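Local structure of inositol dehydrogenase (Lactobacillus casei, 4MKX) at residues E118-T123 with D330-T335; S169-A174 with L193-H198; H198-I203 with T335-A340; L341-A344 with I350-V353. The protein is probably an NAD-dependent oxidoreductase of the Gfo/Idh/MocA family that dehydrogenates scyllo-inositol. All blocks are in the same frame, centred on the assembly; numbering follows the deposited sequence.

Contact 1: residues E118-T123 with D330-T335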
loop_
_atom_site.group_PDB
_atom_site.type_symbol
_atom_site.label_atom_id
_atom_site.label_comp_id
_atom_site.label_asym_id
_atom_site.label_seq_id
_atom_site.Cartn_x
_atom_site.Cartn_y
_atom_site.Cartn_z
ATOM N N GLU A 118 -30.706 -20.043 28.335
ATOM C CA GLU A 118 -31.400 -21.233 28.823
ATOM C C GLU A 118 -31.875 -22.091 27.649
ATOM O O GLU A 118 -31.661 -23.304 27.626
ATOM C CB GLU A 118 -32.594 -20.851 29.715
ATOM C CG GLU A 118 -33.430 -22.056 30.165
ATOM C CD GLU A 118 -34.635 -21.671 31.003
ATOM O OE1 GLU A 118 -34.836 -20.462 31.250
ATOM O OE2 GLU A 118 -35.382 -22.586 31.415
ATOM N N ALA A 119 -32.521 -21.455 26.678
ATOM C CA ALA A 119 -32.990 -22.158 25.492
ATOM C C ALA A 119 -31.834 -22.770 24.700
ATOM O O ALA A 119 -31.966 -23.862 24.144
ATOM C CB ALA A 119 -33.830 -21.238 24.619
ATOM N N ILE A 120 -30.701 -22.074 24.634
ATOM C CA ILE A 120 -29.533 -22.627 23.948
ATOM C C ILE A 120 -29.023 -23.921 24.606
ATOM O O ILE A 120 -28.677 -24.887 23.918
ATOM C CB ILE A 120 -28.389 -21.593 23.817
ATOM C CG1 ILE A 120 -28.830 -20.421 22.941
ATOM C CG2 ILE A 120 -27.151 -22.248 23.230
ATOM C CD1 ILE A 120 -27.806 -19.252 22.915
ATOM N N GLU A 121 -29.009 -23.963 25.936
ATOM C CA GLU A 121 -28.547 -25.166 26.620
ATOM C C GLU A 121 -29.488 -26.353 26.380
ATOM O O GLU A 121 -29.038 -27.497 26.309
ATOM C CB GLU A 121 -28.337 -24.893 28.116
ATOM C CG GLU A 121 -27.303 -23.792 28.352
ATOM C CD GLU A 121 -26.738 -23.782 29.759
ATOM O OE1 GLU A 121 -27.180 -24.603 30.590
ATOM O OE2 GLU A 121 -25.844 -22.952 30.028
ATOM N N HIS A 122 -30.777 -26.073 26.215
ATOM C CA HIS A 122 -31.747 -27.118 25.883
ATOM C C HIS A 122 -31.398 -27.706 24.521
ATOM O O HIS A 122 -31.425 -28.920 24.325
ATOM C CB HIS A 122 -33.162 -26.542 25.854
ATOM C CG HIS A 122 -34.228 -27.557 25.571
ATOM N ND1 HIS A 122 -34.629 -27.884 24.293
ATOM C CD2 HIS A 122 -34.995 -28.300 26.406
ATOM C CE1 HIS A 122 -35.587 -28.793 24.352
ATOM N NE2 HIS A 122 -35.828 -29.062 25.623
ATOM N N THR A 123 -31.037 -26.838 23.584
ATOM C CA THR A 123 -30.648 -27.295 22.251
ATOM C C THR A 123 -29.326 -28.060 22.259
ATOM O O THR A 123 -29.173 -29.041 21.534
ATOM C CB THR A 123 -30.599 -26.120 21.263
ATOM O OG1 THR A 123 -31.908 -25.548 21.167
ATOM C CG2 THR A 123 -30.147 -26.588 19.872
ATOM N N ASP A 330 -19.365 -23.111 20.559
ATOM C CA ASP A 330 -18.871 -21.893 19.921
ATOM C C ASP A 330 -20.039 -20.939 19.738
ATOM O O ASP A 330 -19.900 -19.725 19.883
ATOM C CB ASP A 330 -18.227 -22.219 18.574
ATOM C CG ASP A 330 -16.947 -23.008 18.722
ATOM O OD1 ASP A 330 -16.145 -22.671 19.612
ATOM O OD2 ASP A 330 -16.735 -23.969 17.953
ATOM N N GLY A 331 -21.205 -21.495 19.432
ATOM C CA GLY A 331 -22.410 -20.699 19.322
ATOM C C GLY A 331 -22.862 -20.080 20.630
ATOM O O GLY A 331 -23.180 -18.889 20.682
ATOM N N LEU A 332 -22.933 -20.896 21.680
ATOM C CA LEU A 332 -23.312 -20.401 23.002
ATOM C C LEU A 332 -22.415 -19.265 23.472
ATOM O O LEU A 332 -22.913 -18.224 23.914
ATOM C CB LEU A 332 -23.265 -21.536 24.024
ATOM C CG LEU A 332 -23.443 -21.115 25.488
ATOM C CD1 LEU A 332 -24.839 -20.557 25.717
ATOM C CD2 LEU A 332 -23.164 -22.288 26.397
ATOM N N GLN A 333 -21.104 -19.470 23.397
ATOM C CA GLN A 333 -20.171 -18.448 23.879
ATOM C C GLN A 333 -20.252 -17.164 23.070
ATOM O O GLN A 333 -20.100 -16.068 23.624
ATOM C CB GLN A 333 -18.739 -18.961 23.903
ATOM C CG GLN A 333 -18.507 -20.113 24.878
ATOM C CD GLN A 333 -18.797 -19.745 26.325
ATOM O OE1 GLN A 333 -18.797 -18.570 26.700
ATOM N NE2 GLN A 333 -19.053 -20.757 27.143
ATOM N N GLY A 334 -20.486 -17.289 21.768
ATOM C CA GLY A 334 -20.651 -16.112 20.931
ATOM C C GLY A 334 -21.843 -15.286 21.377
ATOM O O GLY A 334 -21.774 -14.068 21.492
ATOM N N THR A 335 -22.953 -15.955 21.658
ATOM C CA THR A 335 -24.153 -15.255 22.083
ATOM C C THR A 335 -23.958 -14.663 23.478
ATOM O O THR A 335 -24.366 -13.533 23.750
ATOM C CB THR A 335 -25.356 -16.203 22.081
ATOM O OG1 THR A 335 -25.820 -16.339 20.736
ATOM C CG2 THR A 335 -26.471 -15.647 22.922
#
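Ile120 meets Leu332 and Thr335 with two different branches, so that a single side chain spans one turn of the opposing helix. Its short branch, the methyl CG2, lies against the leucine: Ile120 CG2 is 3.8 Å from Leu332 CD1 and 4.0 Å from Leu332 CB. The longer branch reaches forward instead, and Ile120 CD1 ends 3.8 Å from Thr335 CG2, the two methyls meeting tip to tip. This division of labour follows from the torsions. CG1 stands anti to the carbonyl carbon (chi1 -64°) and CD1 continues the chain in extended form, which carries the terminal methyl toward Thr335 while CG2 is left to face Leu332.

Here a helix of the NAD-binding Rossmann fold, 117-128, is joined to the long helix 328-347 near the end of the chain. Helix 117-128 forms the crossover between the parallel neighbouring strands 106-109 and 135-137, a right-handed connection in the classical fold, and the contact lies on its flank.

Leu332 is swung round to the isoleucine by placing CG opposite the backbone N, chi1 172°; its delta methyl CD1 does the touching, and the two side chains cross at a slant. The same leucine also packs on Ile117 and Gln124, thus lying along the Rossmann helix. Thr335 divides its roles: CG2 supplies the apolar face, whereas OG1 donates a hydrogen bond to the carbonyl oxygen of Gly114. Ile120 also touches Leu94 of helix 93-102 and Ile113, and all three residues of the contact are buried.

Contact 2: residues S169-A174 with L193-H198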
loop_
_atom_site.group_PDB
_atom_site.type_symbol
_atom_site.label_atom_id
_atom_site.label_comp_id
_atom_site.label_asym_id
_atom_site.label_seq_id
_atom_site.Cartn_x
_atom_site.Cartn_y
_atom_site.Cartn_z
ATOM N N SER A 169 -15.939 -4.520 12.606
ATOM C CA SER A 169 -16.962 -4.892 11.628
ATOM C C SER A 169 -17.869 -3.688 11.436
ATOM O O SER A 169 -18.665 -3.358 12.318
ATOM C CB SER A 169 -17.792 -6.085 12.119
ATOM O OG SER A 169 -16.990 -7.251 12.196
ATOM N N ILE A 170 -17.756 -3.019 10.292
ATOM C CA ILE A 170 -18.543 -1.805 10.055
ATOM C C ILE A 170 -19.294 -1.901 8.718
ATOM O O ILE A 170 -18.680 -1.976 7.656
ATOM C CB ILE A 170 -17.664 -0.544 10.059
ATOM C CG1 ILE A 170 -16.689 -0.550 11.249
ATOM C CG2 ILE A 170 -18.540 0.712 10.129
ATOM C CD1 ILE A 170 -15.735 0.660 11.251
ATOM N N ASP A 171 -20.622 -1.901 8.786
ATOM C CA ASP A 171 -21.456 -1.990 7.590
ATOM C C ASP A 171 -21.430 -0.669 6.854
ATOM O O ASP A 171 -21.219 0.381 7.461
ATOM C CB ASP A 171 -22.908 -2.330 7.962
ATOM C CG ASP A 171 -23.204 -3.818 7.911
ATOM O OD1 ASP A 171 -22.395 -4.592 7.358
ATOM O OD2 ASP A 171 -24.272 -4.214 8.419
ATOM N N PRO A 172 -21.648 -0.709 5.536
ATOM C CA PRO A 172 -21.600 0.508 4.722
ATOM C C PRO A 172 -22.739 1.475 5.016
ATOM O O PRO A 172 -23.860 1.052 5.312
ATOM C CB PRO A 172 -21.730 -0.026 3.292
ATOM C CG PRO A 172 -22.412 -1.336 3.431
ATOM C CD PRO A 172 -21.906 -1.911 4.717
ATOM N N ALA A 173 -22.434 2.768 4.917
ATOM C CA ALA A 173 -23.403 3.834 5.135
ATOM C C ALA A 173 -24.608 3.675 4.217
ATOM O O ALA A 173 -25.707 4.108 4.553
ATOM C CB ALA A 173 -22.740 5.184 4.902
ATOM N N ALA A 174 -24.389 3.046 3.062
ATOM C CA ALA A 174 -25.443 2.801 2.077
ATOM C C ALA A 174 -26.647 2.047 2.633
ATOM O O ALA A 174 -27.721 2.061 2.028
ATOM C CB ALA A 174 -24.878 2.063 0.859
ATOM N N LEU A 193 -24.830 -7.856 19.047
ATOM C CA LEU A 193 -25.444 -9.112 18.637
ATOM C C LEU A 193 -25.413 -9.237 17.120
ATOM O O LEU A 193 -25.083 -10.294 16.572
ATOM C CB LEU A 193 -26.894 -9.161 19.113
ATOM C CG LEU A 193 -27.540 -10.539 19.161
ATOM C CD1 LEU A 193 -27.234 -11.184 20.503
ATOM C CD2 LEU A 193 -29.044 -10.427 18.907
ATOM N N ASP A 194 -25.771 -8.154 16.439
ATOM C CA ASP A 194 -25.859 -8.170 14.983
ATOM C C ASP A 194 -24.494 -8.197 14.303
ATOM O O ASP A 194 -24.266 -8.961 13.359
ATOM C CB ASP A 194 -26.653 -6.955 14.488
ATOM C CG ASP A 194 -28.136 -7.058 14.791
ATOM O OD1 ASP A 194 -28.630 -8.192 14.986
ATOM O OD2 ASP A 194 -28.809 -6.002 14.819
ATOM N N MET A 195 -23.584 -7.359 14.791
ATOM C CA MET A 195 -22.346 -7.070 14.066
ATOM C C MET A 195 -21.085 -7.739 14.613
ATOM O O MET A 195 -20.125 -7.943 13.870
ATOM C CB MET A 195 -22.110 -5.550 14.019
ATOM C CG MET A 195 -23.099 -4.795 13.160
ATOM S SD MET A 195 -23.041 -5.345 11.445
ATOM C CE MET A 195 -21.456 -4.680 10.932
ATOM N N SER A 196 -21.066 -8.061 15.903
ATOM C CA SER A 196 -19.811 -8.462 16.527
ATOM C C SER A 196 -19.665 -9.948 16.816
ATOM O O SER A 196 -18.616 -10.370 17.293
ATOM C CB SER A 196 -19.605 -7.689 17.831
ATOM O OG SER A 196 -19.659 -6.296 17.588
ATOM N N ILE A 197 -20.710 -10.734 16.560
ATOM C CA ILE A 197 -20.637 -12.159 16.833
ATOM C C ILE A 197 -19.497 -12.832 16.070
ATOM O O ILE A 197 -18.798 -13.669 16.628
ATOM C CB ILE A 197 -21.982 -12.880 16.560
ATOM C CG1 ILE A 197 -23.002 -12.464 17.615
ATOM C CG2 ILE A 197 -21.812 -14.389 16.645
ATOM C CD1 ILE A 197 -24.167 -13.435 17.773
ATOM N N HIS A 198 -19.282 -12.451 14.809
ATOM C CA HIS A 198 -18.184 -13.037 14.056
ATOM C C HIS A 198 -16.837 -12.633 14.636
ATOM O O HIS A 198 -15.879 -13.411 14.597
ATOM C CB HIS A 198 -18.229 -12.632 12.588
ATOM C CG HIS A 198 -19.380 -13.203 11.825
ATOM N ND1 HIS A 198 -19.546 -14.556 11.628
ATOM C CD2 HIS A 198 -20.411 -12.598 11.187
ATOM C CE1 HIS A 198 -20.639 -14.763 10.916
ATOM N NE2 HIS A 198 -21.176 -13.589 10.623
#
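The carboxylate of Asp171 offers one flat face to the thioether end of Met195: the methyl CE stands almost directly above the plate, 3.6 Å from Asp171 CG, and the sulfur SD lies over the same face, displaced toward OD2, 3.5 Å from Asp171 OD2. A second flat group, the peptide joining Ser169 to Ile170, receives the same methyl over its own face, with Met195 CE 3.4 Å from Ser169 O. The methyl is therefore wedged between two tilted plates, both belonging to strand 162-172 of the Gfo/Idh/MocA C-terminal domain. That strand runs inside the mixed sheet of the domain, and Met195 closes helix 191-195 just before helix 197-207 begins.

No hydrogen bond crosses here; the contact is van der Waals packing of a polarisable thioether. Met195 gets there by folding back, bent at both chi2 (-60°) and chi3 (-71°), and it also touches Ala251 of strand 246-252. With an alanine at Asp171 the carboxylate plate is gone, and the SD-CE end would probably lose its cover on that side and be freer to turn about chi3. Two residues earlier in the strand, Ser169 OG is held by Asp199 and Arg141 rather than by the facing segment, while its methylene packs on a backbone carbonyl, Ser169 CB lying 3.5 Å from Met195 O.

Contact 3: residues H198-I203 with T335-A340; sequences HDIDVI and TKAALA
Ile200 carries the whole apolar part of this contact, laying two methyls on a pair of successive alanines. Ile200 CD1 and Ala337 CB are 3.8 Å apart, and Ile200 CG2 comes equally near the same Ala337 CB, so the alanine methyl sits in the fork of the isoleucine. The outer methyl reaches on to the next residue, with Ile200 CD1 4.1 Å from Ala338 CB. With CG1 anti to the carbonyl carbon (chi1 -71°) and CD1 extended beyond it, the long branch projects straight at the facing helix. Ile211, at the start of strand 211-219, touches both Ile200 and Ala337.

A second kind of contact is methyl against backbone. The small alanines leave their helix surface accessible, and Ile200 CD1 settles 3.6 Å from Ala338 N, closer than it comes to either alanine side chain. This is packing on the main chain, and no hydrogen bond links the segments.

The acidic residues of helix 197-207 find their partners outside the two segments. Asp199 forms a salt bridge with Arg141 and a hydrogen bond with Ser167, and Asp201 forms a salt bridge with Arg142.

The arrangement is a helix-to-helix seam formed by one branched residue on an alanine-rich surface. It joins helices 197-207 and 328-347, which pack beside one another against the mixed beta-sheet, as in the open-faced alpha/beta C-terminal domain of the Gfo/Idh/MocA family.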
loop_
_atom_site.group_PDB
_atom_site.type_symbol
_atom_site.label_atom_id
_atom_site.label_comp_id
_atom_site.label_asym_id
_atom_site.label_seq_id
_atom_site.Cartn_x
_atom_site.Cartn_y
_atom_site.Cartn_z
ATOM N N HIS A 198 -19.282 -12.451 14.809
ATOM C CA HIS A 198 -18.184 -13.037 14.056
ATOM C C HIS A 198 -16.837 -12.633 14.636
ATOM O O HIS A 198 -15.879 -13.411 14.597
ATOM C CB HIS A 198 -18.229 -12.632 12.588
ATOM C CG HIS A 198 -19.380 -13.203 11.825
ATOM N ND1 HIS A 198 -19.546 -14.556 11.628
ATOM C CD2 HIS A 198 -20.411 -12.598 11.187
ATOM C CE1 HIS A 198 -20.639 -14.763 10.916
ATOM N NE2 HIS A 198 -21.176 -13.589 10.623
ATOM N N ASP A 199 -16.754 -11.416 15.164
ATOM C CA ASP A 199 -15.519 -10.954 15.783
ATOM C C ASP A 199 -15.229 -11.704 17.080
ATOM O O ASP A 199 -14.089 -12.081 17.344
ATOM C CB ASP A 199 -15.591 -9.449 16.040
ATOM C CG ASP A 199 -15.646 -8.645 14.759
ATOM O OD1 ASP A 199 -14.753 -8.822 13.903
ATOM O OD2 ASP A 199 -16.584 -7.839 14.604
ATOM N N ILE A 200 -16.268 -11.928 17.878
ATOM C CA ILE A 200 -16.128 -12.733 19.084
ATOM C C ILE A 200 -15.619 -14.124 18.726
ATOM O O ILE A 200 -14.664 -14.621 19.323
ATOM C CB ILE A 200 -17.448 -12.791 19.864
ATOM C CG1 ILE A 200 -17.730 -11.422 20.500
ATOM C CG2 ILE A 200 -17.385 -13.853 20.959
ATOM C CD1 ILE A 200 -19.179 -11.218 20.855
ATOM N N ASP A 201 -16.221 -14.747 17.717
ATOM C CA ASP A 201 -15.750 -16.054 17.306
ATOM C C ASP A 201 -14.300 -16.056 16.818
ATOM O O ASP A 201 -13.524 -16.967 17.126
ATOM C CB ASP A 201 -16.667 -16.622 16.234
ATOM C CG ASP A 201 -16.304 -18.035 15.878
ATOM O OD1 ASP A 201 -16.511 -18.933 16.737
ATOM O OD2 ASP A 201 -15.787 -18.248 14.755
ATOM N N VAL A 202 -13.920 -15.030 16.059
ATOM C CA VAL A 202 -12.547 -14.907 15.604
ATOM C C VAL A 202 -11.562 -14.838 16.775
ATOM O O VAL A 202 -10.518 -15.480 16.748
ATOM C CB VAL A 202 -12.375 -13.670 14.665
ATOM C CG1 VAL A 202 -10.984 -13.095 14.749
ATOM C CG2 VAL A 202 -12.728 -14.043 13.236
ATOM N N ILE A 203 -11.915 -14.080 17.800
ATOM C CA ILE A 203 -11.070 -13.955 18.979
ATOM C C ILE A 203 -10.881 -15.318 19.664
ATOM O O ILE A 203 -9.742 -15.745 19.935
ATOM C CB ILE A 203 -11.642 -12.897 19.921
ATOM C CG1 ILE A 203 -11.408 -11.515 19.308
ATOM C CG2 ILE A 203 -10.980 -12.961 21.294
ATOM C CD1 ILE A 203 -12.342 -10.447 19.822
ATOM N N THR A 335 -22.953 -15.955 21.658
ATOM C CA THR A 335 -24.153 -15.255 22.083
ATOM C C THR A 335 -23.958 -14.663 23.478
ATOM O O THR A 335 -24.366 -13.533 23.750
ATOM C CB THR A 335 -25.356 -16.203 22.081
ATOM O OG1 THR A 335 -25.820 -16.339 20.736
ATOM C CG2 THR A 335 -26.471 -15.647 22.922
ATOM N N LYS A 336 -23.303 -15.421 24.347
ATOM C CA LYS A 336 -23.093 -14.975 25.719
ATOM C C LYS A 336 -22.265 -13.696 25.766
ATOM O O LYS A 336 -22.639 -12.746 26.454
ATOM C CB LYS A 336 -22.402 -16.062 26.532
ATOM C CG LYS A 336 -22.225 -15.707 27.996
ATOM C CD LYS A 336 -21.414 -16.767 28.726
ATOM C CE LYS A 336 -22.188 -18.054 28.811
ATOM N NZ LYS A 336 -23.570 -17.776 29.287
ATOM N N ALA A 337 -21.155 -13.680 25.036
ATOM C CA ALA A 337 -20.273 -12.504 25.023
ATOM C C ALA A 337 -20.994 -11.310 24.424
ATOM O O ALA A 337 -20.845 -10.184 24.907
ATOM C CB ALA A 337 -18.975 -12.790 24.276
ATOM N N ALA A 338 -21.774 -11.543 23.377
ATOM C CA ALA A 338 -22.531 -10.458 22.763
ATOM C C ALA A 338 -23.568 -9.874 23.725
ATOM O O ALA A 338 -23.748 -8.658 23.795
ATOM C CB ALA A 338 -23.184 -10.925 21.457
ATOM N N LEU A 339 -24.259 -10.737 24.466
ATOM C CA LEU A 339 -25.177 -10.269 25.500
ATOM C C LEU A 339 -24.454 -9.461 26.575
ATOM O O LEU A 339 -24.975 -8.467 27.063
ATOM C CB LEU A 339 -25.889 -11.457 26.147
ATOM C CG LEU A 339 -26.858 -12.189 25.225
ATOM C CD1 LEU A 339 -27.409 -13.406 25.932
ATOM C CD2 LEU A 339 -27.984 -11.257 24.797
ATOM N N ALA A 340 -23.263 -9.911 26.947
ATOM C CA ALA A 340 -22.460 -9.216 27.943
ATOM C C ALA A 340 -22.063 -7.833 27.453
ATOM O O ALA A 340 -22.059 -6.881 28.234
ATOM C CB ALA A 340 -21.232 -10.028 28.297
#

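Contact 4: residues L341-A344 with I350-V353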
loop_
_atom_site.group_PDB
_atom_site.type_symbol
_atom_site.label_atom_id
_atom_site.label_comp_id
_atom_site.label_asym_id
_atom_site.label_seq_id
_atom_site.Cartn_x
_atom_site.Cartn_y
_atom_site.Cartn_z
ATOM N N LEU A 341 -21.721 -7.727 26.170
ATOM C CA LEU A 341 -21.380 -6.430 25.585
ATOM C C LEU A 341 -22.591 -5.510 25.593
ATOM O O LEU A 341 -22.476 -4.329 25.885
ATOM C CB LEU A 341 -20.866 -6.601 24.150
ATOM C CG LEU A 341 -19.491 -7.238 23.996
ATOM C CD1 LEU A 341 -19.266 -7.634 22.536
ATOM C CD2 LEU A 341 -18.407 -6.274 24.440
ATOM N N GLN A 342 -23.763 -6.055 25.291
ATOM C CA GLN A 342 -24.981 -5.262 25.298
ATOM C C GLN A 342 -25.314 -4.780 26.708
ATOM O O GLN A 342 -25.769 -3.646 26.901
ATOM C CB GLN A 342 -26.150 -6.089 24.776
ATOM C CG GLN A 342 -27.124 -5.281 23.975
ATOM C CD GLN A 342 -26.490 -4.731 22.715
ATOM O OE1 GLN A 342 -25.971 -5.484 21.884
ATOM N NE2 GLN A 342 -26.515 -3.410 22.571
ATOM N N GLU A 343 -25.100 -5.650 27.689
ATOM C CA GLU A 343 -25.414 -5.303 29.070
ATOM C C GLU A 343 -24.447 -4.240 29.575
ATOM O O GLU A 343 -24.850 -3.301 30.261
ATOM C CB GLU A 343 -25.351 -6.534 29.971
ATOM C CG GLU A 343 -25.886 -6.266 31.373
ATOM C CD GLU A 343 -25.704 -7.442 32.304
ATOM O OE1 GLU A 343 -25.462 -8.567 31.807
ATOM O OE2 GLU A 343 -25.797 -7.234 33.535
ATOM N N ALA A 344 -23.172 -4.393 29.231
ATOM C CA ALA A 344 -22.159 -3.410 29.600
ATOM C C ALA A 344 -22.485 -2.048 29.009
ATOM O O ALA A 344 -22.286 -1.021 29.651
ATOM C CB ALA A 344 -20.782 -3.875 29.160
ATOM N N ILE A 350 -18.453 -2.262 33.687
ATOM C CA ILE A 350 -17.787 -3.516 33.364
ATOM C C ILE A 350 -18.706 -4.687 33.717
ATOM O O ILE A 350 -19.294 -4.722 34.801
ATOM C CB ILE A 350 -16.447 -3.628 34.113
ATOM C CG1 ILE A 350 -15.463 -2.567 33.603
ATOM C CG2 ILE A 350 -15.832 -4.992 33.926
ATOM C CD1 ILE A 350 -14.335 -2.302 34.570
ATOM N N VAL A 351 -18.854 -5.624 32.788
ATOM C CA VAL A 351 -19.691 -6.804 33.013
ATOM C C VAL A 351 -18.838 -8.064 32.883
ATOM O O VAL A 351 -18.009 -8.159 31.979
ATOM C CB VAL A 351 -20.849 -6.828 32.017
ATOM C CG1 VAL A 351 -21.614 -8.148 32.098
ATOM C CG2 VAL A 351 -21.777 -5.668 32.281
ATOM N N GLN A 352 -19.027 -9.030 33.788
ATOM C CA GLN A 352 -18.336 -10.312 33.685
ATOM C C GLN A 352 -19.191 -11.233 32.835
ATOM O O GLN A 352 -20.387 -11.370 33.084
ATOM C CB GLN A 352 -18.098 -10.939 35.067
ATOM C CG GLN A 352 -17.172 -10.121 35.972
ATOM C CD GLN A 352 -16.038 -10.949 36.566
ATOM O OE1 GLN A 352 -15.455 -11.802 35.895
ATOM N NE2 GLN A 352 -15.724 -10.699 37.834
ATOM N N VAL A 353 -18.583 -11.844 31.825
ATOM C CA VAL A 353 -19.323 -12.627 30.841
ATOM C C VAL A 353 -19.995 -13.855 31.470
ATOM O O VAL A 353 -21.137 -14.177 31.150
ATOM C CB VAL A 353 -18.420 -13.069 29.686
ATOM C CG1 VAL A 353 -19.186 -13.950 28.719
ATOM C CG2 VAL A 353 -17.875 -11.854 28.950
#
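An outermost strand of the mixed sheet is the short 351-352, which returns after helix 328-347 and pairs antiparallel with strand 211-219; this contact fastens the strand to the last turns of that helix. Val351 joins the two elements, its backbone hydrogen-bonded to Val214 in the sheet and its side chain turned to the helix. With CG1 anti to the backbone N (chi1 172°), its two methyls take separate partners. CG2 packs on the helix backbone itself, lying 3.5 Å from Ala344 CA and 3.6 Å from Ala344 N, and the alanine methyl closes the same patch, Ala344 CB to Val351 CG2 being 3.7 Å. A glycine in place of Val351 would probably open a gap beside Ala344 and leave the strand tied to this part of the helix less firmly.

The preceding Ile350 packs on Trp215 of a neighbouring subunit, which places this end of the contact at a subunit interface. The remaining valine methyl goes to Glu343, whose extended chain crosses the valine at about a right angle. One carboxylate oxygen, OE2, makes a long, weak ion pair with Lys347; the other, Glu343 OE1, rests 3.9 Å from Val351 CG1.

In the fold
Contact 1 opens first, on Rossmann helix 117-128, and does not close until helix 328-347, more than 200 residues later. Within that span contact 2 shuts a short loop between strand 162-172 and the helices that begin at 191. Contact 3 starts at His198, where contact 2 ends, and closes just beyond contact 1, so these two long loops cross and share Thr335. Contact 4 follows in series as a tight return to the final strand. Helix 328-347 is the common thread of contacts 1, 3 and 4: it links the nucleotide-binding domain to helix 197-207 and then to the edge of the mixed sheet. Contacts 3 and 4 touch, their centres about 11 Å apart.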